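Local coordinates for protein aspartate aminotransferase (Leishmania major, PDB 4H51) that probably catalyses, as a pyridoxal-phosphate-dependent homodimer, the reversible transfer of an amino group from L-aspartate to 2-oxoglutarate, at residues Q72-M77 against A313-S318; H224-D229 against R248-R253. One frame throughout, in Å; residues are numbered along the deposited sequence.

Interaction 1: residues Q72-M77 against A313-S318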
loop_
_atom_site.group_PDB
_atom_site.type_symbol
_atom_site.label_atom_id
_atom_site.label_comp_id
_atom_site.label_asym_id
_atom_site.label_seq_id
_atom_site.Cartn_x
_atom_site.Cartn_y
_atom_site.Cartn_z
ATOM N N GLN B 72 -0.420 -4.711 -23.228
ATOM C CA GLN B 72 -1.292 -5.353 -24.225
ATOM C C GLN B 72 -1.463 -6.842 -23.992
ATOM O O GLN B 72 -2.560 -7.402 -24.171
ATOM C CB GLN B 72 -0.755 -5.120 -25.640
ATOM C CG GLN B 72 -1.753 -5.490 -26.728
ATOM C CD GLN B 72 -3.094 -4.754 -26.649
ATOM O OE1 GLN B 72 -3.166 -3.527 -26.728
ATOM N NE2 GLN B 72 -4.175 -5.525 -26.534
ATOM N N LEU B 73 -0.374 -7.502 -23.618
ATOM C CA LEU B 73 -0.428 -8.935 -23.379
ATOM C C LEU B 73 -1.330 -9.243 -22.188
ATOM O O LEU B 73 -2.110 -10.185 -22.232
ATOM C CB LEU B 73 0.991 -9.513 -23.225
ATOM C CG LEU B 73 1.792 -9.331 -24.538
ATOM C CD1 LEU B 73 3.223 -9.783 -24.288
ATOM C CD2 LEU B 73 1.125 -10.035 -25.750
ATOM N N LEU B 74 -1.283 -8.414 -21.145
ATOM C CA LEU B 74 -2.190 -8.588 -19.990
ATOM C C LEU B 74 -3.647 -8.358 -20.352
ATOM O O LEU B 74 -4.548 -9.088 -19.896
ATOM C CB LEU B 74 -1.834 -7.625 -18.834
ATOM C CG LEU B 74 -0.752 -8.009 -17.861
ATOM C CD1 LEU B 74 -0.648 -6.884 -16.817
ATOM C CD2 LEU B 74 -1.128 -9.334 -17.208
ATOM N N LEU B 75 -3.903 -7.320 -21.136
ATOM C CA LEU B 75 -5.255 -7.038 -21.560
ATOM C C LEU B 75 -5.809 -8.224 -22.379
ATOM O O LEU B 75 -6.945 -8.671 -22.160
ATOM C CB LEU B 75 -5.276 -5.745 -22.360
ATOM C CG LEU B 75 -6.628 -5.074 -22.505
ATOM C CD1 LEU B 75 -7.342 -5.167 -21.199
ATOM C CD2 LEU B 75 -6.492 -3.606 -22.913
ATOM N N ASP B 76 -4.974 -8.785 -23.246
ATOM C CA ASP B 76 -5.392 -9.904 -24.058
ATOM C C ASP B 76 -5.695 -11.157 -23.240
ATOM O O ASP B 76 -6.436 -12.035 -23.708
ATOM C CB ASP B 76 -4.319 -10.258 -25.083
ATOM C CG ASP B 76 -4.131 -9.195 -26.141
ATOM O OD1 ASP B 76 -4.984 -8.307 -26.298
ATOM O OD2 ASP B 76 -3.051 -9.239 -26.768
ATOM N N MET B 77 -5.115 -11.262 -22.055
ATOM C CA MET B 77 -5.375 -12.393 -21.164
ATOM C C MET B 77 -6.715 -12.346 -20.451
ATOM O O MET B 77 -7.124 -13.331 -19.825
ATOM C CB MET B 77 -4.249 -12.549 -20.152
ATOM C CG MET B 77 -2.961 -13.139 -20.688
ATOM S SD MET B 77 -1.655 -13.037 -19.469
ATOM C CE MET B 77 -2.078 -14.400 -18.371
ATOM N N ALA B 313 5.279 -6.707 -14.248
ATOM C CA ALA B 313 6.665 -7.097 -13.965
ATOM C C ALA B 313 6.851 -8.581 -14.106
ATOM O O ALA B 313 7.853 -9.077 -14.639
ATOM C CB ALA B 313 7.052 -6.665 -12.574
ATOM N N HIS B 314 5.884 -9.348 -13.634
ATOM C CA HIS B 314 5.991 -10.791 -13.829
ATOM C C HIS B 314 6.111 -11.198 -15.288
ATOM O O HIS B 314 6.960 -12.055 -15.657
ATOM C CB HIS B 314 4.814 -11.539 -13.216
ATOM C CG HIS B 314 4.881 -13.002 -13.511
ATOM N ND1 HIS B 314 4.064 -13.604 -14.397
ATOM C CD2 HIS B 314 5.818 -13.961 -13.125
ATOM C CE1 HIS B 314 4.402 -14.899 -14.512
ATOM N NE2 HIS B 314 5.474 -15.126 -13.725
ATOM N N LEU B 315 5.255 -10.614 -16.130
ATOM C CA LEU B 315 5.279 -10.899 -17.566
ATOM C C LEU B 315 6.633 -10.576 -18.173
ATOM O O LEU B 315 7.170 -11.391 -18.970
ATOM C CB LEU B 315 4.162 -10.165 -18.339
ATOM C CG LEU B 315 2.753 -10.754 -18.416
ATOM C CD1 LEU B 315 1.920 -9.838 -19.328
ATOM C CD2 LEU B 315 2.708 -12.179 -19.004
ATOM N N ILE B 316 7.191 -9.426 -17.795
ATOM C CA ILE B 316 8.468 -8.955 -18.326
ATOM C C ILE B 316 9.643 -9.836 -17.826
ATOM O O ILE B 316 10.558 -10.133 -18.565
ATOM C CB ILE B 316 8.703 -7.467 -17.961
ATOM C CG1 ILE B 316 7.661 -6.574 -18.717
ATOM C CG2 ILE B 316 10.189 -7.074 -18.185
ATOM C CD1 ILE B 316 7.498 -5.164 -18.179
ATOM N N LEU B 317 9.593 -10.256 -16.575
ATOM C CA LEU B 317 10.626 -11.112 -15.999
ATOM C C LEU B 317 10.588 -12.549 -16.535
ATOM O O LEU B 317 11.650 -13.158 -16.721
ATOM C CB LEU B 317 10.469 -11.155 -14.480
ATOM C CG LEU B 317 10.780 -9.852 -13.777
ATOM C CD1 LEU B 317 10.614 -9.970 -12.247
ATOM C CD2 LEU B 317 12.185 -9.334 -14.078
ATOM N N SER B 318 9.397 -13.084 -16.750
ATOM C CA SER B 318 9.246 -14.520 -17.037
ATOM C C SER B 318 9.255 -14.823 -18.516
ATOM O O SER B 318 9.672 -15.905 -18.905
ATOM C CB SER B 318 7.963 -15.037 -16.435
ATOM O OG SER B 318 6.862 -14.340 -16.946
#

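Interaction 2: residues H224-D229 against R248-R253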
loop_
_atom_site.group_PDB
_atom_site.type_symbol
_atom_site.label_atom_id
_atom_site.label_comp_id
_atom_site.label_asym_id
_atom_site.label_seq_id
_atom_site.Cartn_x
_atom_site.Cartn_y
_atom_site.Cartn_z
ATOM N N HIS B 224 25.627 -8.293 13.282
ATOM C CA HIS B 224 24.629 -7.300 12.891
ATOM C C HIS B 224 23.608 -7.854 11.947
ATOM O O HIS B 224 23.882 -8.758 11.141
ATOM C CB HIS B 224 25.305 -6.095 12.237
ATOM C CG HIS B 224 26.201 -5.288 13.157
ATOM N ND1 HIS B 224 25.855 -4.988 14.407
ATOM C CD2 HIS B 224 27.406 -4.601 12.895
ATOM C CE1 HIS B 224 26.808 -4.185 14.955
ATOM N NE2 HIS B 224 27.752 -3.941 14.009
ATOM N N GLN B 225 22.407 -7.295 12.007
ATOM C CA GLN B 225 21.407 -7.540 10.958
ATOM C C GLN B 225 21.646 -6.608 9.795
ATOM O O GLN B 225 21.671 -5.352 9.954
ATOM C CB GLN B 225 19.994 -7.311 11.474
ATOM C CG GLN B 225 18.895 -7.483 10.419
ATOM C CD GLN B 225 18.707 -8.920 9.981
ATOM O OE1 GLN B 225 18.608 -9.840 10.823
ATOM N NE2 GLN B 225 18.694 -9.151 8.654
ATOM N N VAL B 226 21.759 -7.199 8.615
ATOM C CA VAL B 226 21.824 -6.395 7.363
ATOM C C VAL B 226 20.441 -6.267 6.724
ATOM O O VAL B 226 19.762 -7.267 6.457
ATOM C CB VAL B 226 22.831 -7.006 6.357
ATOM C CG1 VAL B 226 22.785 -6.303 5.020
ATOM C CG2 VAL B 226 24.273 -6.981 6.913
ATOM N N PHE B 227 20.067 -5.039 6.400
ATOM C CA PHE B 227 18.850 -4.713 5.638
ATOM C C PHE B 227 19.250 -3.914 4.394
ATOM O O PHE B 227 19.558 -2.744 4.472
ATOM C CB PHE B 227 17.888 -3.912 6.525
ATOM C CG PHE B 227 16.497 -3.726 5.987
ATOM C CD1 PHE B 227 16.065 -4.319 4.843
ATOM C CD2 PHE B 227 15.593 -2.949 6.716
ATOM C CE1 PHE B 227 14.767 -4.170 4.375
ATOM C CE2 PHE B 227 14.295 -2.789 6.284
ATOM C CZ PHE B 227 13.866 -3.402 5.105
ATOM N N PHE B 228 19.251 -4.564 3.241
ATOM C CA PHE B 228 19.560 -3.920 1.970
ATOM C C PHE B 228 18.344 -3.199 1.428
ATOM O O PHE B 228 17.234 -3.736 1.400
ATOM C CB PHE B 228 20.056 -4.931 0.922
ATOM C CG PHE B 228 21.519 -5.267 1.017
ATOM C CD1 PHE B 228 22.484 -4.290 0.764
ATOM C CD2 PHE B 228 21.948 -6.569 1.276
ATOM C CE1 PHE B 228 23.834 -4.618 0.812
ATOM C CE2 PHE B 228 23.272 -6.888 1.340
ATOM C CZ PHE B 228 24.232 -5.883 1.135
ATOM N N ASP B 229 18.555 -1.967 0.992
ATOM C CA ASP B 229 17.562 -1.211 0.263
ATOM C C ASP B 229 18.051 -1.274 -1.182
ATOM O O ASP B 229 19.136 -0.740 -1.499
ATOM C CB ASP B 229 17.511 0.237 0.760
ATOM C CG ASP B 229 16.383 1.048 0.140
ATOM O OD1 ASP B 229 15.895 0.629 -0.943
ATOM O OD2 ASP B 229 15.997 2.107 0.714
ATOM N N ARG B 248 24.473 -10.580 -3.396
ATOM C CA ARG B 248 24.902 -11.975 -3.689
ATOM C C ARG B 248 26.101 -12.413 -2.878
ATOM O O ARG B 248 26.159 -13.560 -2.419
ATOM C CB ARG B 248 25.161 -12.241 -5.197
ATOM C CG ARG B 248 23.924 -12.084 -6.042
ATOM C CD ARG B 248 24.167 -12.285 -7.508
ATOM N NE ARG B 248 22.924 -12.029 -8.263
ATOM C CZ ARG B 248 22.869 -12.015 -9.580
ATOM N NH1 ARG B 248 23.950 -12.288 -10.280
ATOM N NH2 ARG B 248 21.722 -11.763 -10.178
ATOM N N LEU B 249 27.036 -11.494 -2.657
ATOM C CA LEU B 249 28.198 -11.760 -1.768
ATOM C C LEU B 249 27.785 -11.984 -0.346
ATOM O O LEU B 249 28.263 -12.919 0.294
ATOM C CB LEU B 249 29.167 -10.571 -1.770
ATOM C CG LEU B 249 30.379 -10.564 -0.811
ATOM C CD1 LEU B 249 31.448 -11.602 -1.150
ATOM C CD2 LEU B 249 30.955 -9.158 -0.844
ATOM N N PHE B 250 26.910 -11.115 0.190
ATOM C CA PHE B 250 26.454 -11.296 1.565
ATOM C C PHE B 250 25.739 -12.649 1.739
ATOM O O PHE B 250 25.916 -13.323 2.753
ATOM C CB PHE B 250 25.583 -10.109 2.032
ATOM C CG PHE B 250 26.356 -8.841 2.388
ATOM C CD1 PHE B 250 27.404 -8.369 1.609
ATOM C CD2 PHE B 250 25.982 -8.074 3.468
ATOM C CE1 PHE B 250 28.059 -7.205 1.905
ATOM C CE2 PHE B 250 26.656 -6.899 3.794
ATOM C CZ PHE B 250 27.710 -6.475 3.012
ATOM N N ALA B 251 24.905 -13.027 0.771
ATOM C CA ALA B 251 24.214 -14.325 0.823
ATOM C C ALA B 251 25.250 -15.420 0.855
ATOM O O ALA B 251 25.177 -16.303 1.683
ATOM C CB ALA B 251 23.315 -14.524 -0.402
ATOM N N ARG B 252 26.191 -15.380 -0.094
ATOM C CA ARG B 252 27.196 -16.430 -0.234
ATOM C C ARG B 252 27.989 -16.566 1.046
ATOM O O ARG B 252 28.371 -17.694 1.400
ATOM C CB ARG B 252 28.160 -16.191 -1.394
ATOM N N ARG B 253 28.195 -15.446 1.772
ATOM C CA ARG B 253 28.965 -15.505 3.007
ATOM C C ARG B 253 28.140 -15.740 4.284
ATOM O O ARG B 253 28.686 -15.641 5.377
ATOM C CB ARG B 253 29.866 -14.275 3.143
ATOM C CG ARG B 253 30.997 -14.375 2.112
ATOM C CD ARG B 253 32.079 -13.382 2.317
ATOM N NE ARG B 253 32.638 -13.480 3.669
ATOM C CZ ARG B 253 33.309 -12.491 4.235
ATOM N NH1 ARG B 253 33.499 -11.344 3.559
ATOM N NH2 ARG B 253 33.740 -12.611 5.474
#

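Interaction 1: residues Q72-M77 against A313-S318
The carbonyl oxygen of His-314, just before the Leu-315 that packs against Leu-74, is gripped twice by Ser-318: the backbone N lies 2.9 Å from His-314 O, and the hydroxyl OG donates to the same His-314 O at 2.6 Å. The two donors arrive from opposite faces of the carbonyl plane, with OG 36° out of it. The serine side chain thus folds back on its own helix and also sits over one face of the His-314 ring, offset toward the rim.

Contact with residues 72-77 falls to Leu-315, which spreads both methyl branches against that segment. Its CD1 comes 3.6 Å from Leu-74 CG, nearly as close to Leu-74 CD2, and 4.0 Å from Leu-73 CB, so one methyl serves two successive leucines. With CG anti to its carbonyl carbon (chi1 -84°), Leu-315 carries this fork across the gap between helices, where it meets Leu-74 obliquely. The other branch, CD2, makes a looser approach to Met-77, 4.5 Å from SD.

Within helix 65-76, Gln-72 NE2 donates to Asp-76 OD1 at 2.9 Å, meeting the oxygen from above the carboxylate plane. Leu-74 also lies on His-308, Arg-311 and Leu-312. The contact is an apolar helix-helix junction, in which the C-terminal end of helix 307-318 packs on a helix, 65-76, whose Gln-72 and Leu-75 pack against Leu-75 of the second subunit of this class I aminotransferase.

Interaction 2: residues H224-D229 against R248-R253
Phe-228 drives the edge of its ring into the face of Phe-250, a T-shaped pair with centroids 4.9 Å apart and planes at 64°. Phe-228 CZ stands 3.6 Å above the Phe-250 plane, over the centre of that ring, and the neighbouring Phe-228 CE2 lies 3.6 Å from Phe-250 CD2. Val-226 joins from another direction: its CG2 lies in the plane of the Phe-250 ring, at the edge, 3.9 Å from Phe-250 CE2. The other branch, CG1, rests over the rim of one face of Phe-228 and also reaches Phe-250, 4.0 Å from CD2. The valine therefore wedges against both aromatic rings. Phe-250 CG stands anti to the carbonyl carbon (chi1 -77°), which sends the ring toward the strand, where one face takes Phe-228 and the edge takes Val-226.

Val-226 and Phe-228, two positions apart on strand 225-230, project from the same side of the sheet, toward helix 245-252. That helix lies on the connection from strand 225-230 to the adjacent parallel strand 258-262, a beta-alpha-beta crossover in the large domain of the fold type I pyridoxal phosphate enzymes. Leu-195 on strand 192-196, Val-257 and Ala-216 of helix 209-221 close in around Phe-250.

Gln-225, Phe-227 and Asp-229 point to the opposite side of the sheet. At the C-terminal end, Asp-229 brings OD2 close to N1 of the pyridoxal phosphate-modified lysine at position 265, and His-150 NE2 hydrogen-bonds the same oxygen. Toward the N-terminal end, the Gln-225 amide curls along the strand and donates through NE2 to Val-226 O at 3.1 Å, from above the carbonyl plane, and also to Glu-256 O, while its OE1 accepts from Trp-21 NE1 of the second subunit.

Overall arrangement
Interactions 1 and 2 have centres 31 Å apart and nearest atoms about 11 Å apart, so they do not touch. Along the chain the order is 72-77, 224-229, 248-253, 313-318: interaction 2 is nested inside the loop closed by interaction 1. The inner contact is local, fixing a crossover helix to the central mixed sheet, whereas the outer one joins segments with 235 residues between them at a partly buried site about 25 Å from the centre of the chain. All four segments belong to the same aminotransferase family region, and each contact has a segment that touches the second subunit. Interaction 2 lies on a strand that carries a cofactor-facing aspartate; interaction 1 is packing between helices.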